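MGS-M5 (Unidentified, PDB 4Q3N) probably catalyses the NAD-dependent interconversion of L-lactate and pyruvate as a tetrameric L-lactate dehydrogenase. Local coordinates at residues S110-N113 / G114-V118; T242-F246 / N247-R251; L288-N291 / E292-S296; A302-L305 / R306-D310. All blocks are in the same frame, centred on the assembly; numbering follows the deposited sequence.

Contact 1: residues S110-N113 / G114-V118; sequences SGFN and GILLV
In the turn that leads from helix 89-109 into strand 115-118, the ring of Phe112 folds back over the backbone of Gly114, whose N lies over the ring centre, 3.1 Å above its plane. The first torsion accounts for this: with CG opposite the backbone N (chi1 169°), the ring lies beside its own carbonyl carbon and back over Gly114. At the ring's rim, near its plane, Ile115 O approaches CZ at 3.4 Å. Leu116 reaches the same ring obliquely, its CD2 lying 3.6 Å from Phe112 CE2. Strand 115-118 is an inner strand of the parallel Rossmann sheet, between strands 74-77 and 141-143, and Val75 of the former also packs on Phe112, which is buried. Ahead of the ring, Phe112 N donates to Ser110 OG at 3.1 Å with an N-H...O angle of 145°, forming an ST turn. Gly111 follows the helix at positive phi (99°). Water 1 links the turn to the strand, donating to Gly114 O at 2.7 Å and lying 3.0 Å from Asn113 OD1, although other acceptors may compete for its protons. Asn113 O accepts from Arg140 NH2.

Contact 2: residues T242-F246 / N247-R251; sequences TAAIF and NNENR. With ACT (acetate ion), chain F.
Ala243 O receives Asn247 N at 2.8 Å, with an N-H...O angle of 152° and the donor tilted from the carbonyl plane; this is the last regular bond of the helix. Two further bonds close the end as a Schellman motif. Glu249 N reaches back to Ala244 O at 2.9 Å, nearly straight (170°) and in the carbonyl plane. Asn248 N meets Ile245 O at 3.0 Å from above the carbonyl plane, hence not on a lone pair. Asn248 makes the reversal with positive phi (53°).

Glu249 then lies back along the last turn. Its chain is extended beyond CG, which places OE1 3.4 Å from Ala244 CA; Arg240 takes up the charge of OE1 in a salt bridge. Ala244 CB also packs against Arg251 CB at 3.8 Å. Asn250 ND2 donates to OXT of an acetate, probably from the crystallisation liquor, at 3.0 Å.

Two neighbouring chains border the turn: the end of Arg251 leads away to Asp164 of the second subunit, and Asn248 ND2 binds Glu29 of the third subunit. Asn250 and Arg251 face Leu277 in a G1 beta bulge where the chain enters strand 251-258, paired with strand 270-278, whereas Phe246, on the helix, packs against strands 5-9 and 74-77 of the nucleotide-binding domain.

Contact 3: residues L288-N291 / E292-S296; sequences LKLN and EKENS
Asn291 CB starts the N-cap side chain of helix 292-311, and its nearest approach to Glu294 is OE1, at 4.1 Å. Beyond it CG, placed between the backbone N and the carbonyl carbon (chi1 64°), turns over the first helical turn, 3.5 Å from Glu294 OE1. OD1 then accepts from Glu294 N at 2.9 Å, with an N-H...O angle of 169° and the donor nearly in line with the C=O bond. ND2 comes no nearer to Glu294 than 3.8 Å, at OE2.

The reciprocal bond completes a capping box: Asn291 N donates to Glu294 OE1 at 2.9 Å, meeting the carboxylate from above its plane. The two side chains cross at about a right angle, yet their amide and carboxylate planes are stacked, 28° apart. This pairing supplies acceptors to two backbone N-H groups at the start of the helix, and the positive end of the helix dipole would probably favour the charged glutamate. Ser185 OG is a further partner of OE1, so the carboxylate also ties the cap to the body of the domain.

Leu290 CB lies 3.9 Å from Glu294 OE1, and its side chain also touches Cys183 and Tyr263. Asn295 N donates to Asn291 O, the first regular bond of the helix. Alongside, Leu290 CD1 lies 3.9 Å from Asn295 OD1.

Contact 4: residues A302-L305 / R306-D310; sequences ANIL and RKNLD
Backbone hydrogen bonds join residues 302-305 to residues 306-310 in four successive steps of four residues. Arg306 N donates to Ala302 O at 2.9 Å, Lys307 N to Asn303 O, Asn308 N to Ile304 O and Leu309 N to Leu305 O; the last two are the straightest, each at 168°.

Side-chain carbons also lie against carbonyl oxygens three or four residues back. Asn308 CB lies 3.4 Å from Leu305 O, and its CG, anti to the carbonyl carbon (chi1 -73°), leans back to 3.4 Å from Ile304 O. Leu309 CG lies 3.5 Å from Leu305 O.

Charged groups pair one turn apart. Arg306 NH2 forms a salt bridge with Asp310 OD1 at 2.9 Å, OD1 being met nearly along its C-O axis and tilted about 24° from the guanidinium plane; a weak bond from NE, 3.1 Å to that same oxygen, adds to it. The bends at chi2 and chi3 curl the arginine chain so that Leu309 CB sits 3.4 Å above one guanidinium face. Arg306 NH1 also binds Gln268 O and NH2 the C-terminal carboxylate of Tyr314, while Lys307 pairs with Asp311.

Leu305 and Leu309 pack on helix 123-134, Ala302 and Leu305 on strand 270-278: an amphipathic C-terminal alpha-helix with an i to i+4 salt bridge.

The four contacts follow one another along the chain without overlap. Contact 1 lies in the NAD-binding domain; contacts 2, 3 and 4 lie in the C-terminal alpha/beta domain. Contacts 1 and 2, with centres about 16 Å apart, meet directly across the domain boundary, where Ile115 CD1 packs 3.7 Å from Ile245 CG2. Contacts 3 and 4 share helix 292-311, one at its start and the other towards its end, their centres about 19 Å apart. Contacts 2 and 4, about 30 Å apart between centres, lie on opposite sides of the chain's centre. Contact 2 touches the second and third subunits and contact 3 the second, whereas contacts 1 and 4 touch no other chain.

Contact 1: residues S110-N113 / G114-V118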
# COMPACT_ATOMS: atom_id res chain seq x y z
N SER A 110 13.44 18.87 26.13
CA SER A 110 12.72 19.55 25.07
C SER A 110 11.24 19.80 25.44
O SER A 110 10.57 20.58 24.77
CB SER A 110 12.77 18.74 23.77
OG SER A 110 11.95 17.60 23.88
N GLY A 111 10.73 19.09 26.44
CA GLY A 111 9.30 19.11 26.72
C GLY A 111 8.57 17.89 26.16
O GLY A 111 7.36 17.76 26.30
N PHE A 112 9.32 17.02 25.48
CA PHE A 112 8.80 15.78 24.91
C PHE A 112 7.91 15.04 25.89
O PHE A 112 8.24 14.93 27.07
CB PHE A 112 9.98 14.88 24.53
CG PHE A 112 9.59 13.48 24.16
CD1 PHE A 112 9.08 13.19 22.92
CD2 PHE A 112 9.78 12.43 25.05
CE1 PHE A 112 8.77 11.88 22.55
CE2 PHE A 112 9.45 11.12 24.70
CZ PHE A 112 8.97 10.85 23.45
N ASN A 113 6.82 14.46 25.41
CA ASN A 113 5.99 13.67 26.28
C ASN A 113 5.37 12.56 25.49
O ASN A 113 4.20 12.25 25.69
CB ASN A 113 4.90 14.52 26.97
CG ASN A 113 4.25 13.79 28.16
OD1 ASN A 113 4.79 12.80 28.67
ND2 ASN A 113 3.09 14.28 28.61
N GLY A 114 6.15 11.96 24.58
CA GLY A 114 5.63 10.89 23.75
C GLY A 114 6.17 9.56 24.25
O GLY A 114 6.43 9.38 25.45
N ILE A 115 6.35 8.64 23.33
CA ILE A 115 6.84 7.31 23.64
C ILE A 115 8.32 7.15 23.27
O ILE A 115 8.75 7.68 22.24
CB ILE A 115 5.97 6.28 22.86
CG1 ILE A 115 4.52 6.35 23.42
CG2 ILE A 115 6.54 4.86 22.87
CD1 ILE A 115 3.57 5.64 22.45
N LEU A 116 9.10 6.44 24.10
CA LEU A 116 10.51 6.11 23.77
C LEU A 116 10.61 4.67 23.34
O LEU A 116 10.09 3.77 24.03
CB LEU A 116 11.46 6.32 24.98
CG LEU A 116 11.59 7.74 25.53
CD1 LEU A 116 12.47 7.76 26.80
CD2 LEU A 116 12.16 8.70 24.47
N LEU A 117 11.30 4.47 22.24
CA LEU A 117 11.60 3.13 21.71
C LEU A 117 13.11 2.95 21.59
O LEU A 117 13.75 3.63 20.77
CB LEU A 117 10.96 2.94 20.33
CG LEU A 117 11.32 1.69 19.53
CD1 LEU A 117 11.14 0.43 20.38
CD2 LEU A 117 10.41 1.60 18.23
N VAL A 118 13.69 2.06 22.38
CA VAL A 118 15.16 1.92 22.40
C VAL A 118 15.54 0.75 21.50
O VAL A 118 14.97 -0.33 21.63
CB VAL A 118 15.66 1.68 23.85
CG1 VAL A 118 17.19 1.43 23.85
CG2 VAL A 118 15.34 2.89 24.70
O HOH W 1 5.10 9.98 27.74

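Contact 2: residues T242-F246 / N247-R251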
# COMPACT_ATOMS: atom_id res chain seq x y z
N THR A 242 6.45 0.78 15.24
CA THR A 242 5.98 2.15 15.01
C THR A 242 4.54 2.16 14.45
O THR A 242 3.70 2.99 14.84
CB THR A 242 6.94 2.86 14.04
OG1 THR A 242 8.28 2.84 14.62
CG2 THR A 242 6.50 4.32 13.81
N ALA A 243 4.29 1.28 13.50
CA ALA A 243 2.96 1.25 12.83
C ALA A 243 1.89 0.82 13.80
O ALA A 243 0.78 1.36 13.81
CB ALA A 243 3.01 0.29 11.62
N ALA A 244 2.23 -0.12 14.70
CA ALA A 244 1.24 -0.55 15.71
C ALA A 244 0.82 0.62 16.58
O ALA A 244 -0.36 0.76 16.98
CB ALA A 244 1.80 -1.66 16.58
N ILE A 245 1.79 1.48 16.92
CA ILE A 245 1.49 2.67 17.74
C ILE A 245 0.76 3.77 16.94
O ILE A 245 -0.31 4.22 17.33
CB ILE A 245 2.80 3.26 18.34
CG1 ILE A 245 3.43 2.24 19.29
CG2 ILE A 245 2.47 4.66 19.02
CD1 ILE A 245 4.94 2.57 19.66
N PHE A 246 1.30 4.19 15.80
CA PHE A 246 0.65 5.31 15.10
C PHE A 246 -0.71 4.90 14.47
O PHE A 246 -1.59 5.73 14.29
CB PHE A 246 1.57 5.89 14.03
CG PHE A 246 2.63 6.78 14.63
CD1 PHE A 246 3.80 6.24 15.14
CD2 PHE A 246 2.39 8.13 14.80
CE1 PHE A 246 4.78 7.08 15.78
CE2 PHE A 246 3.35 8.98 15.43
CZ PHE A 246 4.53 8.45 15.92
N ASN A 247 -0.87 3.64 14.13
CA ASN A 247 -2.18 3.17 13.60
C ASN A 247 -3.10 2.68 14.72
O ASN A 247 -4.21 2.18 14.46
CB ASN A 247 -1.98 2.07 12.56
CG ASN A 247 -1.31 2.61 11.30
OD1 ASN A 247 -1.70 3.64 10.78
ND2 ASN A 247 -0.31 1.95 10.86
N ASN A 248 -2.63 2.85 15.96
CA ASN A 248 -3.46 2.56 17.14
C ASN A 248 -4.06 1.13 17.09
O ASN A 248 -5.29 0.94 17.25
CB ASN A 248 -4.60 3.60 17.23
CG ASN A 248 -5.32 3.53 18.56
OD1 ASN A 248 -4.71 3.14 19.56
ND2 ASN A 248 -6.64 3.95 18.59
N GLU A 249 -3.22 0.14 16.84
CA GLU A 249 -3.72 -1.16 16.37
C GLU A 249 -4.18 -2.08 17.50
O GLU A 249 -5.00 -2.93 17.24
CB GLU A 249 -2.63 -1.90 15.55
CG GLU A 249 -2.38 -1.26 14.20
CD GLU A 249 -1.32 -1.98 13.38
OE1 GLU A 249 -0.53 -2.79 13.95
OE2 GLU A 249 -1.27 -1.70 12.17
N ASN A 250 -3.63 -1.93 18.72
CA ASN A 250 -3.80 -2.96 19.78
C ASN A 250 -3.29 -4.29 19.21
O ASN A 250 -3.98 -5.34 19.22
CB ASN A 250 -5.27 -3.05 20.25
CG ASN A 250 -5.66 -1.86 21.14
OD1 ASN A 250 -4.97 -1.55 22.10
ND2 ASN A 250 -6.74 -1.19 20.80
N ARG A 251 -2.06 -4.21 18.71
CA ARG A 251 -1.33 -5.31 18.08
C ARG A 251 -0.47 -6.01 19.14
O ARG A 251 0.14 -5.35 19.96
CB ARG A 251 -0.44 -4.76 16.99
CG ARG A 251 0.12 -5.83 16.02
CD ARG A 251 -0.99 -6.30 15.06
NE ARG A 251 -0.43 -7.29 14.15
CZ ARG A 251 -0.95 -7.61 12.96
NH1 ARG A 251 -2.04 -7.01 12.54
NH2 ARG A 251 -0.34 -8.52 12.19
C ACT F . -9.18 -3.12 18.14
O ACT F . -10.24 -3.84 18.12
OXT ACT F . -8.91 -2.41 19.16
CH3 ACT F . -8.25 -3.07 16.96

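Contact 3: residues L288-N291 / E292-S296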
# COMPACT_ATOMS: atom_id res chain seq x y z
N LEU A 288 1.38 -15.40 28.90
CA LEU A 288 1.23 -16.76 28.39
C LEU A 288 1.38 -17.77 29.49
O LEU A 288 2.14 -17.54 30.43
CB LEU A 288 2.28 -17.08 27.31
CG LEU A 288 2.28 -16.08 26.15
CD1 LEU A 288 3.55 -16.35 25.29
CD2 LEU A 288 0.95 -16.25 25.32
N LYS A 289 0.69 -18.91 29.38
CA LYS A 289 0.95 -20.06 30.27
C LYS A 289 2.22 -20.75 29.77
O LYS A 289 2.20 -21.41 28.74
CB LYS A 289 -0.22 -21.07 30.31
CG LYS A 289 -1.49 -20.65 31.07
CD LYS A 289 -2.37 -21.91 31.37
CE LYS A 289 -3.32 -21.74 32.57
NZ LYS A 289 -4.66 -21.09 32.30
N LEU A 290 3.33 -20.61 30.49
CA LEU A 290 4.60 -21.20 30.04
C LEU A 290 4.71 -22.58 30.62
O LEU A 290 4.20 -22.81 31.70
CB LEU A 290 5.79 -20.35 30.50
CG LEU A 290 5.82 -18.95 29.94
CD1 LEU A 290 7.13 -18.20 30.39
CD2 LEU A 290 5.64 -18.92 28.43
N ASN A 291 5.41 -23.49 29.94
CA ASN A 291 5.63 -24.79 30.59
C ASN A 291 6.82 -24.66 31.52
O ASN A 291 7.45 -23.62 31.61
CB ASN A 291 5.78 -25.94 29.57
CG ASN A 291 7.01 -25.81 28.68
OD1 ASN A 291 7.95 -25.11 29.00
ND2 ASN A 291 6.99 -26.50 27.54
N GLU A 292 7.12 -25.72 32.24
CA GLU A 292 8.16 -25.68 33.28
C GLU A 292 9.53 -25.27 32.73
O GLU A 292 10.23 -24.43 33.31
CB GLU A 292 8.22 -27.04 33.95
CG GLU A 292 9.27 -27.21 35.00
CD GLU A 292 9.22 -28.61 35.63
OE1 GLU A 292 8.17 -29.30 35.47
OE2 GLU A 292 10.21 -29.01 36.28
N LYS A 293 9.91 -25.86 31.60
CA LYS A 293 11.17 -25.49 30.96
C LYS A 293 11.22 -24.00 30.60
O LYS A 293 12.17 -23.31 30.95
CB LYS A 293 11.37 -26.34 29.70
CG LYS A 293 12.58 -25.94 28.87
CD LYS A 293 12.78 -26.89 27.68
CE LYS A 293 13.91 -26.41 26.75
NZ LYS A 293 14.23 -27.32 25.61
N GLU A 294 10.19 -23.50 29.94
CA GLU A 294 10.16 -22.09 29.48
C GLU A 294 10.17 -21.12 30.67
O GLU A 294 10.81 -20.07 30.64
CB GLU A 294 8.91 -21.86 28.62
CG GLU A 294 8.95 -22.63 27.34
CD GLU A 294 7.56 -22.82 26.72
OE1 GLU A 294 6.54 -22.54 27.41
OE2 GLU A 294 7.50 -23.29 25.57
N ASN A 295 9.44 -21.48 31.73
CA ASN A 295 9.39 -20.61 32.88
C ASN A 295 10.78 -20.50 33.52
O ASN A 295 11.23 -19.42 33.93
CB ASN A 295 8.38 -21.12 33.90
CG ASN A 295 7.78 -19.99 34.73
OD1 ASN A 295 7.53 -18.90 34.23
ND2 ASN A 295 7.59 -20.24 36.01
N SER A 296 11.44 -21.64 33.60
CA SER A 296 12.82 -21.68 34.06
C SER A 296 13.72 -20.83 33.16
O SER A 296 14.59 -20.08 33.64
CB SER A 296 13.30 -23.13 34.11
OG SER A 296 14.64 -23.17 34.53

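Contact 4: residues A302-L305 / R306-D310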
# COMPACT_ATOMS: atom_id res chain seq x y z
N ALA A 302 15.85 -13.38 32.99
CA ALA A 302 15.58 -12.22 33.84
C ALA A 302 16.68 -12.05 34.90
O ALA A 302 17.06 -10.92 35.26
CB ALA A 302 14.23 -12.35 34.52
N ASN A 303 17.18 -13.16 35.42
CA ASN A 303 18.23 -13.07 36.45
C ASN A 303 19.51 -12.47 35.87
O ASN A 303 20.19 -11.68 36.52
CB ASN A 303 18.49 -14.44 37.04
CG ASN A 303 17.36 -14.87 37.97
OD1 ASN A 303 16.59 -14.02 38.44
ND2 ASN A 303 17.23 -16.16 38.22
N ILE A 304 19.77 -12.81 34.63
CA ILE A 304 20.96 -12.34 33.91
C ILE A 304 20.89 -10.83 33.72
O ILE A 304 21.85 -10.11 33.97
CB ILE A 304 21.08 -13.08 32.54
CG1 ILE A 304 21.57 -14.52 32.79
CG2 ILE A 304 22.06 -12.35 31.59
CD1 ILE A 304 21.54 -15.42 31.54
N LEU A 305 19.73 -10.33 33.30
CA LEU A 305 19.53 -8.90 33.10
C LEU A 305 19.52 -8.16 34.41
O LEU A 305 20.11 -7.06 34.54
CB LEU A 305 18.21 -8.65 32.34
CG LEU A 305 18.15 -9.23 30.92
CD1 LEU A 305 16.68 -9.25 30.37
CD2 LEU A 305 19.06 -8.42 29.98
N ARG A 306 18.92 -8.75 35.43
CA ARG A 306 18.92 -8.09 36.72
C ARG A 306 20.37 -7.98 37.25
O ARG A 306 20.76 -6.97 37.88
CB ARG A 306 18.02 -8.83 37.72
CG ARG A 306 17.73 -8.03 38.98
CD ARG A 306 17.13 -6.66 38.60
NE ARG A 306 18.06 -5.60 38.93
CZ ARG A 306 17.76 -4.31 39.02
NH1 ARG A 306 16.52 -3.88 38.78
NH2 ARG A 306 18.71 -3.45 39.38
N LYS A 307 21.19 -8.99 37.00
CA LYS A 307 22.59 -8.93 37.48
C LYS A 307 23.37 -7.83 36.73
O LYS A 307 24.17 -7.09 37.33
CB LYS A 307 23.28 -10.29 37.30
CG LYS A 307 24.77 -10.34 37.72
CD LYS A 307 24.94 -10.00 39.19
CE LYS A 307 26.32 -10.41 39.69
NZ LYS A 307 27.40 -9.89 38.79
N ASN A 308 23.15 -7.77 35.42
CA ASN A 308 23.69 -6.69 34.59
C ASN A 308 23.31 -5.33 35.18
O ASN A 308 24.16 -4.50 35.43
CB ASN A 308 23.17 -6.78 33.15
CG ASN A 308 23.81 -7.91 32.34
OD1 ASN A 308 24.86 -8.44 32.69
ND2 ASN A 308 23.15 -8.29 31.27
N LEU A 309 22.02 -5.11 35.44
CA LEU A 309 21.54 -3.84 36.00
C LEU A 309 22.14 -3.55 37.38
O LEU A 309 22.52 -2.42 37.64
CB LEU A 309 19.98 -3.80 36.07
CG LEU A 309 19.23 -3.71 34.74
CD1 LEU A 309 17.69 -3.95 34.88
CD2 LEU A 309 19.50 -2.40 33.98
N ASP A 310 22.20 -4.55 38.25
CA ASP A 310 22.85 -4.38 39.54
C ASP A 310 24.30 -3.90 39.38
O ASP A 310 24.77 -2.99 40.08
CB ASP A 310 22.84 -5.71 40.34
CG ASP A 310 21.46 -6.10 40.85
OD1 ASP A 310 20.53 -5.26 40.82
OD2 ASP A 310 21.31 -7.26 41.32